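Side-chain contacts in odorant binding protein, antennal (Anopheles gambiae, PDB 3R1P), which probably binds odorant molecules in the mosquito antenna, as a small secreted all-helical protein of the PBP/GOBP family that holds a palmitic acid in this crystal: residues L32-C35 and V40-A43; Y49-F54 and P97-T102; V59-E62 and I67-D70. One frame throughout, in Å; residues are numbered along the deposited sequence.

Overall arrangement
Interaction 1 is largely buried, interaction 3 partly so, and interaction 2 lies toward the surface although its centre is only about 7 Å from that of the chain. Helix 44-56 relates all three: Leu32 packs on Tyr49 and Val40 on Ile50, linking interactions 1 and 2, while Phe54 meets Val60 and Ile67 of interaction 3. Interactions 1 and 3 sit on opposite sides of the chain's centre, their nearest atoms about 12 Å apart. Their chemistry differs accordingly: a proline ring against a turn beside a disulfide in 32-35/40-43, a histidine face under a lysine chain in 49-54/97-102, and a backbone bridge with aliphatic packing in 59-62/67-70.

Interaction 1: L32-C35 and V40-A43; sequences LRTC and VPTA
The ring of Pro41 is packed against the turn Leu32-Cys35, and Pro41 contributes about half of the 154 Å² buried here. CG reaches three residues of the turn: it is 3.5 Å from Thr34 OG1, 3.7 Å from Leu32 O and 4.2 Å from Cys35 CB. The tightly enclosed part is formed by Leu32, Cys35 and Pro41, all three buried. Leu32 O, which meets the ring carbon, already has a backbone partner, since Cys35 N donates to Leu32 O at 3.0 Å and closes the turn. Cys35 comes to the ring with its CB, while its sulfur is committed to the disulfide with Cys121. That bond ties this turn to helix 114-125, one of the disulfide cross-links that staple the helices of this PBP/GOBP-family protein together, and the Cys35 side chain comes to about 4 Å from the bound palmitic acid. The Leu32 side chain packs instead on His18 and Ile22 of helix 11-25 and on Ala46 and Tyr49 of helix 44-56; Ala46 also touches Pro41.

The solvent side belongs to Thr34, an exposed residue that touches Pro41 just as closely but through a single atom, its hydroxyl oxygen: OG1 is 3.5 Å from Pro41 CB as well. The first torsion (chi1 59°) sets OG1 between the backbone N and carbonyl carbon of Thr34, where it can lie against the proline carbons and also hydrogen-bond to Gln31 O.

Interaction 2: Y49-F54 and P97-T102; sequences YIHCLF and PDKCET
His51 and Lys99 carry this contact, and the clearest evidence for how they meet is a CH-pi interaction. Lys99 CB stands over the centre of one face of the imidazole ring, 3.8 Å from the centroid and only 13° off the ring normal. The rest of the chain stays near the ring as far as CD, which lies 3.6 Å from His51 NE2. Beyond that point the lysine leads away: bent at its last torsion (chi4 67°), it leaves NZ 5.9 Å from NE2, so the methylenes do the touching and the ammonium group does not. On the histidine side, CG is anti to the backbone N (chi1 168°), which sets a face of the ring against the Lys99 methylenes at the start of helix 99-110.

Van der Waals packing of side chain on backbone adds to this. His51 CB is 3.7 Å from Lys99 O, and it lies 4.1 Å from Cys100 CA, where the two segments come closest in CA position.

Covalent links reinforce the pairing. Cys100 SG is bonded to Cys48 of helix 44-56, about one turn before His51, which joins the start of helix 99-110 directly to the helix it packs against; Cys52, in the same segment, is bonded to Cys21 of helix 11-25. Such bridging of neighbouring helices by disulfides is a hallmark of insect odorant-binding proteins of this family.

A second, ionic tie between the two helices is the salt bridge from Glu101 OE1 to Lys47 NZ of helix 44-56.

Hydrogen bonds act within 97-102. Asp98 is the N-cap of helix 99-110: OD2 accepts from Glu101 N at 3.1 Å through its anti lone pair, and more weakly from Cys100 N at 2.9 Å.

Interaction 3: V59-E62 and I67-D70; sequences VVDE and ILLD
Val59 and Leu68 are joined by a backbone hydrogen bond, the polar interaction that defines this contact. Leu68 N donates to Val59 O over 2.8 Å with an angle of 167° at the hydrogen, and the N-H comes almost straight in on the carbonyl, 161° at the oxygen. The same oxygen also receives a CA-H...O contact from Ile67, whose CA is 3.5 Å away. Val60 and Ile67 form a single, isolated beta bridge, their CA atoms 4.9 Å apart.

Aliphatic packing flanks the bridge. Val60 CG2 meets Ile67 CD1 at 3.8 Å. The isoleucine reaches this methyl because its second torsion, chi2 -39°, swings CD1 back toward Val60. A longer contact, Val59 CG2 to Ile67 CG2 at 4.3 Å, supplements it, and Phe54 of helix 44-56 touches all three residues.

Mixed contacts lie around Leu68, whose CB is directed at 59-62. Its CB and CG rest against Val59 O, with CB 3.6 Å from that oxygen. CD2 reaches Asp61, 3.9 Å from OD2, where a methyl lies against a carboxylate oxygen; the other oxygen, OD1, has its hydrogen bond with Thr64 within the intervening loop.

Leu68 is the centre of an inverse gamma turn, with a weak bond from Leu69 N to Ile67 O, and it also takes the N-cap position of helix 69-72. The arrangement is that of a short loop between helices 44-56 and 69-72, pinned at its base by an isolated beta bridge in an otherwise all-helical fold.

Interaction 1: L32-C35 and V40-A43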
loop_
_atom_site.group_PDB
_atom_site.type_symbol
_atom_site.label_atom_id
_atom_site.label_comp_id
_atom_site.label_asym_id
_atom_site.label_seq_id
_atom_site.Cartn_x
_atom_site.Cartn_y
_atom_site.Cartn_z
ATOM N N LEU A 32 8.461 8.128 -0.305
ATOM C CA LEU A 32 7.774 7.149 -1.153
ATOM C C LEU A 32 8.671 6.615 -2.263
ATOM O O LEU A 32 8.618 5.420 -2.568
ATOM C CB LEU A 32 6.497 7.753 -1.749
ATOM C CG LEU A 32 5.454 8.249 -0.747
ATOM C CD1 LEU A 32 4.325 8.915 -1.462
ATOM C CD2 LEU A 32 4.949 7.113 0.140
ATOM N N ARG A 33 9.525 7.499 -2.822
ATOM C CA ARG A 33 10.478 7.202 -3.900
ATOM C C ARG A 33 11.500 6.124 -3.580
ATOM O O ARG A 33 12.188 5.643 -4.487
ATOM C CB ARG A 33 11.141 8.473 -4.408
ATOM C CG ARG A 33 10.291 9.078 -5.496
ATOM C CD ARG A 33 11.042 10.149 -6.219
ATOM N NE ARG A 33 10.534 10.384 -7.576
ATOM C CZ ARG A 33 11.282 10.389 -8.677
ATOM N NH1 ARG A 33 12.577 10.095 -8.613
ATOM N NH2 ARG A 33 10.735 10.660 -9.857
ATOM N N THR A 34 11.549 5.692 -2.295
ATOM C CA THR A 34 12.407 4.593 -1.840
ATOM C C THR A 34 11.954 3.294 -2.514
ATOM O O THR A 34 12.755 2.378 -2.643
ATOM C CB THR A 34 12.413 4.450 -0.313
ATOM O OG1 THR A 34 11.081 4.225 0.154
ATOM C CG2 THR A 34 13.050 5.630 0.393
ATOM N N CYS A 35 10.686 3.238 -2.984
ATOM C CA CYS A 35 10.121 2.082 -3.689
ATOM C C CYS A 35 10.788 1.774 -5.045
ATOM O O CYS A 35 10.625 0.667 -5.555
ATOM C CB CYS A 35 8.597 2.200 -3.820
ATOM S SG CYS A 35 8.010 3.568 -4.871
ATOM N N VAL A 40 9.941 -1.590 0.288
ATOM C CA VAL A 40 8.644 -1.100 0.762
ATOM C C VAL A 40 8.966 0.099 1.674
ATOM O O VAL A 40 9.761 -0.067 2.602
ATOM C CB VAL A 40 7.795 -2.174 1.485
ATOM C CG1 VAL A 40 6.487 -1.571 2.018
ATOM C CG2 VAL A 40 7.506 -3.351 0.557
ATOM N N PRO A 41 8.448 1.317 1.370
ATOM C CA PRO A 41 8.786 2.496 2.200
ATOM C C PRO A 41 8.501 2.293 3.688
ATOM O O PRO A 41 7.470 1.711 4.044
ATOM C CB PRO A 41 7.962 3.619 1.574
ATOM C CG PRO A 41 7.698 3.170 0.173
ATOM C CD PRO A 41 7.529 1.684 0.272
ATOM N N THR A 42 9.448 2.723 4.546
ATOM C CA THR A 42 9.419 2.494 5.996
ATOM C C THR A 42 9.118 3.690 6.890
ATOM O O THR A 42 8.915 3.493 8.089
ATOM C CB THR A 42 10.705 1.785 6.448
ATOM O OG1 THR A 42 11.831 2.617 6.156
ATOM C CG2 THR A 42 10.873 0.412 5.818
ATOM N N ALA A 43 9.090 4.916 6.341
ATOM C CA ALA A 43 8.790 6.105 7.146
ATOM C C ALA A 43 7.418 5.952 7.829
ATOM O O ALA A 43 6.511 5.384 7.208
ATOM C CB ALA A 43 8.794 7.352 6.276
#

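Interaction 2: Y49-F54 and P97-T102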
loop_
_atom_site.group_PDB
_atom_site.type_symbol
_atom_site.label_atom_id
_atom_site.label_comp_id
_atom_site.label_asym_id
_atom_site.label_seq_id
_atom_site.Cartn_x
_atom_site.Cartn_y
_atom_site.Cartn_z
ATOM N N TYR A 49 0.572 6.191 4.064
ATOM C CA TYR A 49 0.245 6.356 2.643
ATOM C C TYR A 49 -0.346 5.031 2.106
ATOM O O TYR A 49 -1.331 5.047 1.371
ATOM C CB TYR A 49 1.505 6.790 1.841
ATOM C CG TYR A 49 1.369 6.660 0.338
ATOM C CD1 TYR A 49 0.905 7.720 -0.436
ATOM C CD2 TYR A 49 1.727 5.482 -0.318
ATOM C CE1 TYR A 49 0.758 7.597 -1.820
ATOM C CE2 TYR A 49 1.605 5.357 -1.701
ATOM C CZ TYR A 49 1.118 6.414 -2.450
ATOM O OH TYR A 49 0.985 6.275 -3.813
ATOM N N ILE A 50 0.268 3.897 2.490
ATOM C CA ILE A 50 -0.171 2.553 2.105
ATOM C C ILE A 50 -1.579 2.284 2.659
ATOM O O ILE A 50 -2.434 1.805 1.898
ATOM C CB ILE A 50 0.846 1.463 2.523
ATOM C CG1 ILE A 50 2.266 1.773 1.966
ATOM C CG2 ILE A 50 0.343 0.075 2.085
ATOM C CD1 ILE A 50 3.422 0.886 2.539
ATOM N N HIS A 51 -1.819 2.607 3.959
ATOM C CA HIS A 51 -3.151 2.446 4.573
ATOM C C HIS A 51 -4.163 3.252 3.778
ATOM O O HIS A 51 -5.229 2.730 3.449
ATOM C CB HIS A 51 -3.196 2.847 6.063
ATOM C CG HIS A 51 -4.609 2.947 6.567
ATOM N ND1 HIS A 51 -5.227 4.175 6.733
ATOM C CD2 HIS A 51 -5.527 1.970 6.755
ATOM C CE1 HIS A 51 -6.471 3.903 7.098
ATOM N NE2 HIS A 51 -6.695 2.587 7.127
ATOM N N CYS A 52 -3.801 4.512 3.427
ATOM C CA CYS A 52 -4.657 5.378 2.635
ATOM C C CYS A 52 -5.076 4.728 1.305
ATOM O O CYS A 52 -6.254 4.796 0.957
ATOM C CB CYS A 52 -4.010 6.743 2.426
ATOM S SG CYS A 52 -4.983 7.853 1.384
ATOM N N LEU A 53 -4.123 4.080 0.576
ATOM C CA LEU A 53 -4.395 3.383 -0.691
ATOM C C LEU A 53 -5.424 2.260 -0.516
ATOM O O LEU A 53 -6.286 2.080 -1.374
ATOM C CB LEU A 53 -3.111 2.768 -1.275
ATOM C CG LEU A 53 -2.038 3.675 -1.851
ATOM C CD1 LEU A 53 -0.879 2.830 -2.401
ATOM C CD2 LEU A 53 -2.588 4.542 -2.967
ATOM N N PHE A 54 -5.302 1.476 0.569
ATOM C CA PHE A 54 -6.230 0.382 0.865
ATOM C C PHE A 54 -7.616 0.914 1.241
ATOM O O PHE A 54 -8.623 0.380 0.775
ATOM C CB PHE A 54 -5.663 -0.537 1.949
ATOM C CG PHE A 54 -4.458 -1.347 1.533
ATOM C CD1 PHE A 54 -3.456 -1.649 2.446
ATOM C CD2 PHE A 54 -4.341 -1.839 0.236
ATOM C CE1 PHE A 54 -2.370 -2.441 2.073
ATOM C CE2 PHE A 54 -3.246 -2.612 -0.140
ATOM C CZ PHE A 54 -2.266 -2.902 0.778
ATOM N N PRO A 97 -2.407 -2.943 16.340
ATOM C CA PRO A 97 -3.180 -1.833 16.928
ATOM C C PRO A 97 -3.101 -0.523 16.117
ATOM O O PRO A 97 -3.835 0.417 16.434
ATOM C CB PRO A 97 -2.541 -1.645 18.318
ATOM C CG PRO A 97 -1.624 -2.814 18.519
ATOM C CD PRO A 97 -1.213 -3.247 17.157
ATOM N N ASP A 98 -2.232 -0.455 15.080
ATOM C CA ASP A 98 -2.071 0.736 14.250
ATOM C C ASP A 98 -2.383 0.457 12.779
ATOM O O ASP A 98 -1.778 -0.439 12.190
ATOM C CB ASP A 98 -0.671 1.318 14.426
ATOM C CG ASP A 98 -0.469 2.659 13.755
ATOM O OD1 ASP A 98 -0.506 3.687 14.464
ATOM O OD2 ASP A 98 -0.292 2.685 12.523
ATOM N N LYS A 99 -3.331 1.236 12.189
ATOM C CA LYS A 99 -3.796 1.096 10.803
ATOM C C LYS A 99 -2.640 1.180 9.793
ATOM O O LYS A 99 -2.615 0.436 8.816
ATOM C CB LYS A 99 -4.852 2.168 10.469
ATOM C CG LYS A 99 -6.160 2.014 11.220
ATOM C CD LYS A 99 -7.218 2.989 10.690
ATOM C CE LYS A 99 -8.613 2.617 11.160
ATOM N NZ LYS A 99 -8.786 2.788 12.629
ATOM N N CYS A 100 -1.672 2.086 10.048
ATOM C CA CYS A 100 -0.526 2.252 9.161
ATOM C C CYS A 100 0.425 1.069 9.250
ATOM O O CYS A 100 0.914 0.622 8.213
ATOM C CB CYS A 100 0.176 3.576 9.432
ATOM S SG CYS A 100 -0.956 4.985 9.469
ATOM N N GLU A 101 0.655 0.538 10.462
ATOM C CA GLU A 101 1.503 -0.645 10.660
ATOM C C GLU A 101 0.843 -1.887 10.037
ATOM O O GLU A 101 1.536 -2.705 9.430
ATOM C CB GLU A 101 1.794 -0.878 12.148
ATOM C CG GLU A 101 2.716 0.166 12.765
ATOM C CD GLU A 101 4.164 0.214 12.298
ATOM O OE1 GLU A 101 4.601 -0.655 11.504
ATOM O OE2 GLU A 101 4.881 1.118 12.782
ATOM N N THR A 102 -0.498 -1.997 10.144
ATOM C CA THR A 102 -1.254 -3.116 9.558
ATOM C C THR A 102 -1.057 -3.144 8.033
ATOM O O THR A 102 -0.791 -4.209 7.476
ATOM C CB THR A 102 -2.751 -3.033 9.959
ATOM O OG1 THR A 102 -2.876 -3.168 11.377
ATOM C CG2 THR A 102 -3.605 -4.101 9.274
#

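Interaction 3: V59-E62 and I67-D70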
loop_
_atom_site.group_PDB
_atom_site.type_symbol
_atom_site.label_atom_id
_atom_site.label_comp_id
_atom_site.label_asym_id
_atom_site.label_seq_id
_atom_site.Cartn_x
_atom_site.Cartn_y
_atom_site.Cartn_z
ATOM N N VAL A 59 -10.610 -1.837 0.513
ATOM C CA VAL A 59 -10.146 -3.193 0.839
ATOM C C VAL A 59 -9.763 -3.364 2.315
ATOM O O VAL A 59 -9.131 -4.358 2.675
ATOM C CB VAL A 59 -9.087 -3.786 -0.140
ATOM C CG1 VAL A 59 -9.647 -3.940 -1.554
ATOM C CG2 VAL A 59 -7.783 -2.985 -0.131
ATOM N N VAL A 60 -10.129 -2.390 3.163
ATOM C CA VAL A 60 -9.881 -2.468 4.603
ATOM C C VAL A 60 -11.180 -3.022 5.226
ATOM O O VAL A 60 -12.246 -2.408 5.081
ATOM C CB VAL A 60 -9.458 -1.114 5.246
ATOM C CG1 VAL A 60 -9.226 -1.266 6.747
ATOM C CG2 VAL A 60 -8.215 -0.539 4.587
ATOM N N ASP A 61 -11.079 -4.161 5.930
ATOM C CA ASP A 61 -12.217 -4.812 6.588
ATOM C C ASP A 61 -12.781 -3.965 7.731
ATOM O O ASP A 61 -12.064 -3.643 8.676
ATOM C CB ASP A 61 -11.822 -6.216 7.081
ATOM C CG ASP A 61 -13.003 -7.044 7.550
ATOM O OD1 ASP A 61 -13.107 -7.287 8.773
ATOM O OD2 ASP A 61 -13.844 -7.411 6.697
ATOM N N GLU A 62 -14.070 -3.585 7.627
ATOM C CA GLU A 62 -14.753 -2.784 8.643
ATOM C C GLU A 62 -14.707 -3.447 10.035
ATOM O O GLU A 62 -14.327 -2.792 11.012
ATOM C CB GLU A 62 -16.211 -2.509 8.234
ATOM C CG GLU A 62 -16.356 -1.362 7.247
ATOM C CD GLU A 62 -17.773 -0.995 6.840
ATOM O OE1 GLU A 62 -18.717 -1.235 7.630
ATOM O OE2 GLU A 62 -17.935 -0.449 5.724
ATOM N N ILE A 67 -6.568 -6.535 5.808
ATOM C CA ILE A 67 -6.588 -6.117 4.413
ATOM C C ILE A 67 -7.125 -7.259 3.547
ATOM O O ILE A 67 -6.542 -8.338 3.502
ATOM C CB ILE A 67 -5.193 -5.581 3.943
ATOM C CG1 ILE A 67 -4.649 -4.388 4.834
ATOM C CG2 ILE A 67 -5.185 -5.234 2.451
ATOM C CD1 ILE A 67 -5.675 -3.286 5.367
ATOM N N LEU A 68 -8.237 -6.999 2.857
ATOM C CA LEU A 68 -8.909 -7.990 2.017
ATOM C C LEU A 68 -8.167 -8.153 0.689
ATOM O O LEU A 68 -8.566 -7.592 -0.344
ATOM C CB LEU A 68 -10.391 -7.600 1.828
ATOM C CG LEU A 68 -11.190 -7.340 3.113
ATOM C CD1 LEU A 68 -12.456 -6.544 2.818
ATOM C CD2 LEU A 68 -11.473 -8.630 3.866
ATOM N N LEU A 69 -7.057 -8.903 0.731
ATOM C CA LEU A 69 -6.200 -9.140 -0.419
ATOM C C LEU A 69 -6.887 -9.852 -1.585
ATOM O O LEU A 69 -6.564 -9.550 -2.727
ATOM C CB LEU A 69 -4.869 -9.813 -0.028
ATOM C CG LEU A 69 -3.933 -9.014 0.890
ATOM C CD1 LEU A 69 -2.800 -9.868 1.370
ATOM C CD2 LEU A 69 -3.375 -7.790 0.193
ATOM N N ASP A 70 -7.862 -10.736 -1.312
ATOM C CA ASP A 70 -8.617 -11.436 -2.356
ATOM C C ASP A 70 -9.437 -10.427 -3.150
ATOM O O ASP A 70 -9.456 -10.512 -4.383
ATOM C CB ASP A 70 -9.482 -12.566 -1.760
ATOM C CG ASP A 70 -8.689 -13.809 -1.402
ATOM O OD1 ASP A 70 -8.076 -14.408 -2.314
ATOM O OD2 ASP A 70 -8.739 -14.223 -0.229
#